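Local coordinates for osmotically inducible protein OsmC (Psychrobacter arcticus, PDB 2PN2) that probably takes part in the osmotic-stress and detoxification response, as a member of the OsmC family of stress-induced proteins, at residues S60-A70 against V95-V106. Numbering follows the deposited sequence.
With SO4 (sulfate ion), chain D.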
ATOM      1  N   SER A  60      -1.957   7.537   5.827  1.00 38.34           N
ATOM      2  CA  SER A  60      -3.057   6.673   6.265  1.00 38.92           C
ATOM      3  C   SER A  60      -2.925   5.337   5.513  1.00 39.79           C
ATOM      4  O   SER A  60      -2.197   5.270   4.529  1.00 39.63           O
ATOM      5  CB  SER A  60      -4.427   7.288   5.970  1.00 38.85           C
ATOM      6  OG  SER A  60      -4.682   7.261   4.580  1.00 38.28           O
ATOM      7  N   PRO A  61      -3.577   4.249   5.994  1.00 38.09           N
ATOM      8  CA  PRO A  61      -3.531   2.988   5.233  1.00 35.78           C
ATOM      9  C   PRO A  61      -4.021   3.124   3.777  1.00 37.67           C
ATOM     10  O   PRO A  61      -3.353   2.629   2.886  1.00 37.75           O
ATOM     11  CB  PRO A  61      -4.384   2.033   6.082  1.00 35.41           C
ATOM     12  CG  PRO A  61      -4.238   2.574   7.460  1.00 38.33           C
ATOM     13  CD  PRO A  61      -4.277   4.060   7.280  1.00 38.21           C
ATOM     14  N   THR A  62      -5.114   3.840   3.497  1.00 39.27           N
ATOM     15  CA  THR A  62      -5.519   4.023   2.063  1.00 40.18           C
ATOM     16  C   THR A  62      -4.522   4.930   1.289  1.00 39.34           C
ATOM     17  O   THR A  62      -4.275   4.685   0.081  1.00 39.50           O
ATOM     18  CB  THR A  62      -6.977   4.503   1.888  1.00 41.78           C
ATOM     19  OG1 THR A  62      -7.140   5.797   2.446  1.00 41.73           O
ATOM     20  CG2 THR A  62      -7.922   3.545   2.578  1.00 40.06           C
ATOM     21  N   ASP A  63      -3.925   5.923   1.954  1.00 38.72           N
ATOM     22  CA  ASP A  63      -2.835   6.723   1.325  1.00 40.30           C
ATOM     23  C   ASP A  63      -1.706   5.787   0.916  1.00 42.12           C
ATOM     24  O   ASP A  63      -1.146   5.905  -0.165  1.00 42.44           O
ATOM     25  CB  ASP A  63      -2.220   7.786   2.255  1.00 42.15           C
ATOM     26  CG  ASP A  63      -3.154   8.905   2.602  1.00 40.04           C
ATOM     27  OD1 ASP A  63      -4.138   9.142   1.864  1.00 40.68           O
ATOM     28  OD2 ASP A  63      -2.900   9.535   3.654  1.00 38.54           O
ATOM     29  N   LEU A  64      -1.392   4.839   1.794  1.00 42.45           N
ATOM     30  CA  LEU A  64      -0.333   3.861   1.534  1.00 42.95           C
ATOM     31  C   LEU A  64      -0.656   3.010   0.296  1.00 41.18           C
ATOM     32  O   LEU A  64       0.216   2.791  -0.552  1.00 38.02           O
ATOM     33  CB  LEU A  64      -0.117   3.000   2.788  1.00 43.68           C
ATOM     34  CG  LEU A  64       1.225   2.343   3.028  1.00 54.57           C
ATOM     35  CD1 LEU A  64       2.287   3.431   3.127  1.00 49.52           C
ATOM     36  CD2 LEU A  64       1.140   1.565   4.339  1.00 48.98           C
ATOM     37  N   LEU A  65      -1.905   2.557   0.174  1.00 40.54           N
ATOM     38  CA  LEU A  65      -2.332   1.784  -0.999  0.50 40.01           C
ATOM     39  C   LEU A  65      -2.199   2.624  -2.273  1.00 39.12           C
ATOM     40  O   LEU A  65      -1.689   2.145  -3.276  1.00 39.14           O
ATOM     41  CB  LEU A  65      -3.784   1.326  -0.852  0.50 39.01           C
ATOM     42  CG  LEU A  65      -4.360   0.388  -1.910  0.50 39.30           C
ATOM     43  CD1 LEU A  65      -3.699  -0.948  -1.774  0.50 30.76           C
ATOM     44  CD2 LEU A  65      -5.885   0.272  -1.754  0.50 38.75           C
ATOM     45  N   ALA A  66      -2.699   3.860  -2.233  1.00 38.44           N
ATOM     46  CA  ALA A  66      -2.636   4.779  -3.425  1.00 39.44           C
ATOM     47  C   ALA A  66      -1.184   4.986  -3.833  1.00 40.33           C
ATOM     48  O   ALA A  66      -0.829   4.835  -5.010  1.00 36.04           O
ATOM     49  CB  ALA A  66      -3.326   6.139  -3.137  1.00 39.75           C
ATOM     50  N   THR A  67      -0.332   5.249  -2.842  1.00 42.06           N
ATOM     51  CA  THR A  67       1.105   5.450  -3.093  1.00 41.95           C
ATOM     52  C   THR A  67       1.833   4.208  -3.638  1.00 41.46           C
ATOM     53  O   THR A  67       2.722   4.344  -4.480  1.00 42.17           O
ATOM     54  CB  THR A  67       1.807   5.995  -1.832  1.00 44.62           C
ATOM     55  OG1 THR A  67       1.054   7.114  -1.355  1.00 45.66           O
ATOM     56  CG2 THR A  67       3.256   6.408  -2.133  1.00 39.99           C
ATOM     57  N   SER A  68       1.466   3.019  -3.163  1.00 42.30           N
ATOM     58  CA  SER A  68       2.050   1.757  -3.647  1.00 40.13           C
ATOM     59  C   SER A  68       1.832   1.568  -5.153  1.00 40.13           C
ATOM     60  O   SER A  68       2.720   1.064  -5.819  1.00 42.04           O
ATOM     61  CB  SER A  68       1.539   0.522  -2.867  1.00 43.76           C
ATOM     62  OG  SER A  68       0.228   0.153  -3.232  1.00 42.92           O
ATOM     63  N   LEU A  69       0.678   2.022  -5.672  1.00 41.23           N
ATOM     64  CA  LEU A  69       0.383   1.964  -7.097  1.00 40.73           C
ATOM     65  C   LEU A  69       1.384   2.788  -7.868  1.00 40.71           C
ATOM     66  O   LEU A  69       1.954   2.293  -8.823  1.00 40.72           O
ATOM     67  CB  LEU A  69      -1.030   2.480  -7.430  1.00 41.72           C
ATOM     68  CG  LEU A  69      -1.439   2.416  -8.915  1.00 42.00           C
ATOM     69  CD1 LEU A  69      -1.232   0.975  -9.518  1.00 36.44           C
ATOM     70  CD2 LEU A  69      -2.911   2.866  -9.053  1.00 40.71           C
ATOM     71  N   ALA A  70       1.600   4.031  -7.425  1.00 40.53           N
ATOM     72  CA  ALA A  70       2.570   4.945  -8.048  1.00 42.06           C
ATOM     73  C   ALA A  70       4.002   4.406  -7.956  1.00 41.52           C
ATOM     74  O   ALA A  70       4.761   4.473  -8.927  1.00 40.50           O
ATOM     75  CB  ALA A  70       2.481   6.338  -7.434  1.00 38.90           C
ATOM     76  N   VAL A  95       0.504  11.825  -6.435  1.00 42.14           N
ATOM     77  CA  VAL A  95      -0.578  10.878  -6.232  1.00 41.22           C
ATOM     78  C   VAL A  95      -1.719  11.610  -5.578  1.00 41.08           C
ATOM     79  O   VAL A  95      -1.529  12.310  -4.573  1.00 40.88           O
ATOM     80  CB  VAL A  95      -0.151   9.699  -5.324  1.00 41.22           C
ATOM     81  CG1 VAL A  95      -1.321   8.670  -5.176  1.00 39.85           C
ATOM     82  CG2 VAL A  95       1.107   8.993  -5.868  1.00 42.61           C
ATOM     83  N   THR A  96      -2.898  11.481  -6.172  1.00 40.94           N
ATOM     84  CA  THR A  96      -4.115  12.082  -5.638  1.00 41.07           C
ATOM     85  C   THR A  96      -5.102  10.934  -5.522  1.00 42.24           C
ATOM     86  O   THR A  96      -5.193  10.131  -6.434  1.00 41.30           O
ATOM     87  CB  THR A  96      -4.625  13.206  -6.596  1.00 39.36           C
ATOM     88  OG1 THR A  96      -3.707  14.314  -6.568  1.00 45.52           O
ATOM     89  CG2 THR A  96      -5.989  13.704  -6.185  1.00 39.75           C
ATOM     90  N   LYS A  97      -5.816  10.827  -4.403  1.00 43.91           N
ATOM     91  CA  LYS A  97      -6.814   9.763  -4.256  1.00 44.46           C
ATOM     92  C   LYS A  97      -8.188  10.371  -4.117  1.00 45.05           C
ATOM     93  O   LYS A  97      -8.324  11.476  -3.574  1.00 43.27           O
ATOM     94  CB  LYS A  97      -6.506   8.825  -3.074  1.00 48.00           C
ATOM     95  CG  LYS A  97      -6.745   9.410  -1.693  1.00 52.51           C
ATOM     96  CD  LYS A  97      -6.617   8.382  -0.585  1.00 47.11           C
ATOM     97  CE  LYS A  97      -7.068   9.039   0.711  1.00 44.39           C
ATOM     98  NZ  LYS A  97      -6.729   8.214   1.875  1.00 44.67           N
ATOM     99  N   VAL A  98      -9.190   9.647  -4.616  1.00 43.93           N
ATOM    100  CA  VAL A  98     -10.589   9.995  -4.432  1.00 42.99           C
ATOM    101  C   VAL A  98     -11.208   8.794  -3.707  1.00 42.57           C
ATOM    102  O   VAL A  98     -10.919   7.622  -4.039  1.00 39.54           O
ATOM    103  CB  VAL A  98     -11.331  10.253  -5.758  1.00 42.92           C
ATOM    104  CG1 VAL A  98     -12.803  10.704  -5.489  1.00 40.44           C
ATOM    105  CG2 VAL A  98     -10.593  11.320  -6.583  1.00 43.25           C
HETATM  106  N   MSE A  99     -12.031   9.097  -2.705  1.00 39.56           N
HETATM  107  CA  MSE A  99     -12.755   8.087  -1.945  1.00 39.55           C
HETATM  108  C   MSE A  99     -14.220   8.131  -2.338  1.00 40.36           C
HETATM  109  O   MSE A  99     -14.711   9.167  -2.801  1.00 37.34           O
HETATM  110  CB  MSE A  99     -12.641   8.340  -0.431  1.00 40.01           C
HETATM  111  CG  MSE A  99     -11.213   8.454   0.116  1.00 42.84           C
HETATM  112 SE   MSE A  99     -10.133   6.880  -0.166  0.75 42.21          SE
HETATM  113  CE  MSE A  99     -10.879   5.652   1.103  1.00 36.94           C
ATOM    114  N   ALA A 100     -14.882   6.980  -2.184  1.00 40.82           N
ATOM    115  CA  ALA A 100     -16.326   6.830  -2.288  1.00 39.80           C
ATOM    116  C   ALA A 100     -16.785   6.405  -0.891  1.00 39.13           C
ATOM    117  O   ALA A 100     -15.974   5.959  -0.072  1.00 39.27           O
ATOM    118  CB  ALA A 100     -16.708   5.786  -3.323  1.00 41.95           C
ATOM    119  N   ALA A 101     -18.077   6.555  -0.629  1.00 38.90           N
ATOM    120  CA  ALA A 101     -18.697   6.187   0.657  1.00 38.83           C
ATOM    121  C   ALA A 101     -19.578   4.966   0.496  1.00 40.29           C
ATOM    122  O   ALA A 101     -19.863   4.521  -0.627  1.00 40.24           O
ATOM    123  CB  ALA A 101     -19.538   7.358   1.195  1.00 38.58           C
ATOM    124  N   ASP A 102     -19.980   4.425   1.648  1.00 43.12           N
ATOM    125  CA  ASP A 102     -20.970   3.355   1.780  1.00 44.64           C
ATOM    126  C   ASP A 102     -20.697   2.114   0.895  1.00 43.86           C
ATOM    127  O   ASP A 102     -21.428   1.867  -0.058  1.00 44.30           O
ATOM    128  CB  ASP A 102     -22.370   3.955   1.534  1.00 46.35           C
ATOM    129  CG  ASP A 102     -22.672   5.144   2.465  1.00 54.65           C
ATOM    130  OD1 ASP A 102     -22.501   4.997   3.699  1.00 59.54           O
ATOM    131  OD2 ASP A 102     -23.075   6.223   1.964  1.00 55.94           O
ATOM    132  N   PRO A 103     -19.621   1.353   1.198  1.00 42.54           N
ATOM    133  CA  PRO A 103     -18.620   1.545   2.254  1.00 41.33           C
ATOM    134  C   PRO A 103     -17.445   2.435   1.863  1.00 41.16           C
ATOM    135  O   PRO A 103     -17.137   2.560   0.668  1.00 38.35           O
ATOM    136  CB  PRO A 103     -18.103   0.115   2.479  1.00 42.23           C
ATOM    137  CG  PRO A 103     -18.178  -0.506   1.146  1.00 42.48           C
ATOM    138  CD  PRO A 103     -19.389   0.078   0.476  1.00 42.47           C
ATOM    139  N   ARG A 104     -16.785   3.033   2.861  1.00 38.47           N
ATOM    140  CA  ARG A 104     -15.586   3.832   2.611  1.00 39.71           C
ATOM    141  C   ARG A 104     -14.548   2.960   1.867  1.00 39.97           C
ATOM    142  O   ARG A 104     -14.238   1.853   2.306  1.00 37.76           O
ATOM    143  CB  ARG A 104     -14.985   4.393   3.912  1.00 39.46           C
ATOM    144  CG  ARG A 104     -13.685   5.212   3.700  1.00 42.81           C
ATOM    145  CD  ARG A 104     -13.299   6.045   4.938  1.00 45.30           C
ATOM    146  NE  ARG A 104     -12.020   6.754   4.731  1.00 54.94           N
ATOM    147  CZ  ARG A 104     -11.860   7.907   4.065  1.00 51.98           C
ATOM    148  NH1 ARG A 104     -12.883   8.556   3.518  1.00 43.36           N
ATOM    149  NH2 ARG A 104     -10.639   8.427   3.946  1.00 54.94           N
ATOM    150  N   ARG A 105     -14.049   3.462   0.738  1.00 36.49           N
ATOM    151  CA  ARG A 105     -13.085   2.747  -0.099  1.00 39.23           C
ATOM    152  C   ARG A 105     -12.514   3.743  -1.107  1.00 38.14           C
ATOM    153  O   ARG A 105     -13.090   4.814  -1.303  1.00 40.60           O
ATOM    154  CB  ARG A 105     -13.782   1.593  -0.852  1.00 39.05           C
ATOM    155  CG  ARG A 105     -14.874   2.079  -1.823  1.00 37.83           C
ATOM    156  CD  ARG A 105     -15.762   1.010  -2.429  1.00 41.43           C
ATOM    157  NE  ARG A 105     -16.575   1.642  -3.484  1.00 39.83           N
ATOM    158  CZ  ARG A 105     -17.785   2.193  -3.327  1.00 45.80           C
ATOM    159  NH1 ARG A 105     -18.409   2.211  -2.153  1.00 45.07           N
ATOM    160  NH2 ARG A 105     -18.380   2.751  -4.384  1.00 43.69           N
ATOM    161  N   VAL A 106     -11.412   3.368  -1.739  1.00 38.40           N
ATOM    162  CA  VAL A 106     -10.765   4.155  -2.807  1.00 38.91           C
ATOM    163  C   VAL A 106     -11.584   3.948  -4.088  1.00 39.87           C
ATOM    164  O   VAL A 106     -11.955   2.808  -4.410  1.00 39.44           O
ATOM    165  CB  VAL A 106      -9.300   3.695  -3.051  1.00 41.54           C
ATOM    166  CG1 VAL A 106      -8.609   4.538  -4.169  1.00 37.79           C
ATOM    167  CG2 VAL A 106      -8.467   3.761  -1.747  1.00 38.91           C
TER
HETATM  168  S   SO4 D 139      -8.166   5.860   5.449  1.00 64.21           S
HETATM  169  O1  SO4 D 139      -7.581   7.045   4.816  1.00 68.33           O
HETATM  170  O2  SO4 D 139      -7.175   4.781   5.543  1.00 50.02           O
HETATM  171  O3  SO4 D 139      -8.574   6.243   6.797  1.00 70.05           O
HETATM  172  O4  SO4 D 139      -9.332   5.417   4.691  1.00 64.60           O
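A sulfate-binding helix N-terminus meets the 95-106 beta hairpin here, in the OsmC-like fold, through K97, T62 and D63. The K97 chain, extended beyond CG, leaves the strand and crosses both helix side chains at about a right angle. Its NZ donates to T62 OG1 at 2.5 Å and forms a salt bridge to D63 OD1 at 2.8 Å, reaching that oxygen from above the carboxylate plane. D63 also closes a capping box with S60: D63 N donates to S60 OG, while S60 N returns a bond to D63 OD2. The first torsion of T62 (chi1 64°) places OG1 between K97 NZ and the sulfate, accepting from the first and donating to sulfate O1 (2.7 Å). S60 OG donates to sulfate O1 at 2.9 Å, and T62 N to sulfate O2 at 3.1 Å. From the hairpin turn, R104 NE holds sulfate O4 (3.0 Å) at the guanidinium edge, while the methyl CE of selenomethionine M99 rests over the centre of one face. K97 NZ reaches sulfate O1 only weakly. The anion is probably from the crystallisation liquor. Replacing K97 by alanine is likely to leave D63 OD1 without its salt-bridge mate and T62 OG1 without its lysine donor, with the sulfate still bound to it. Farther along, A66 CB packs on V95 CG1, and A70 CB presses tightly on V95 CG2 at 3.4 Å; V106 CG2 lies against T62 CB. The axes of helix 61-70 and strand 95-100 pass 8.6 Å apart, with their N-to-C directions at 130°, and V109 of strand 105-114 touches both A66 and V95. L64 packs on strand 42-47, whereas V95 pairs antiparallel with a strand of the second subunit, continuing the sheet across the dimer.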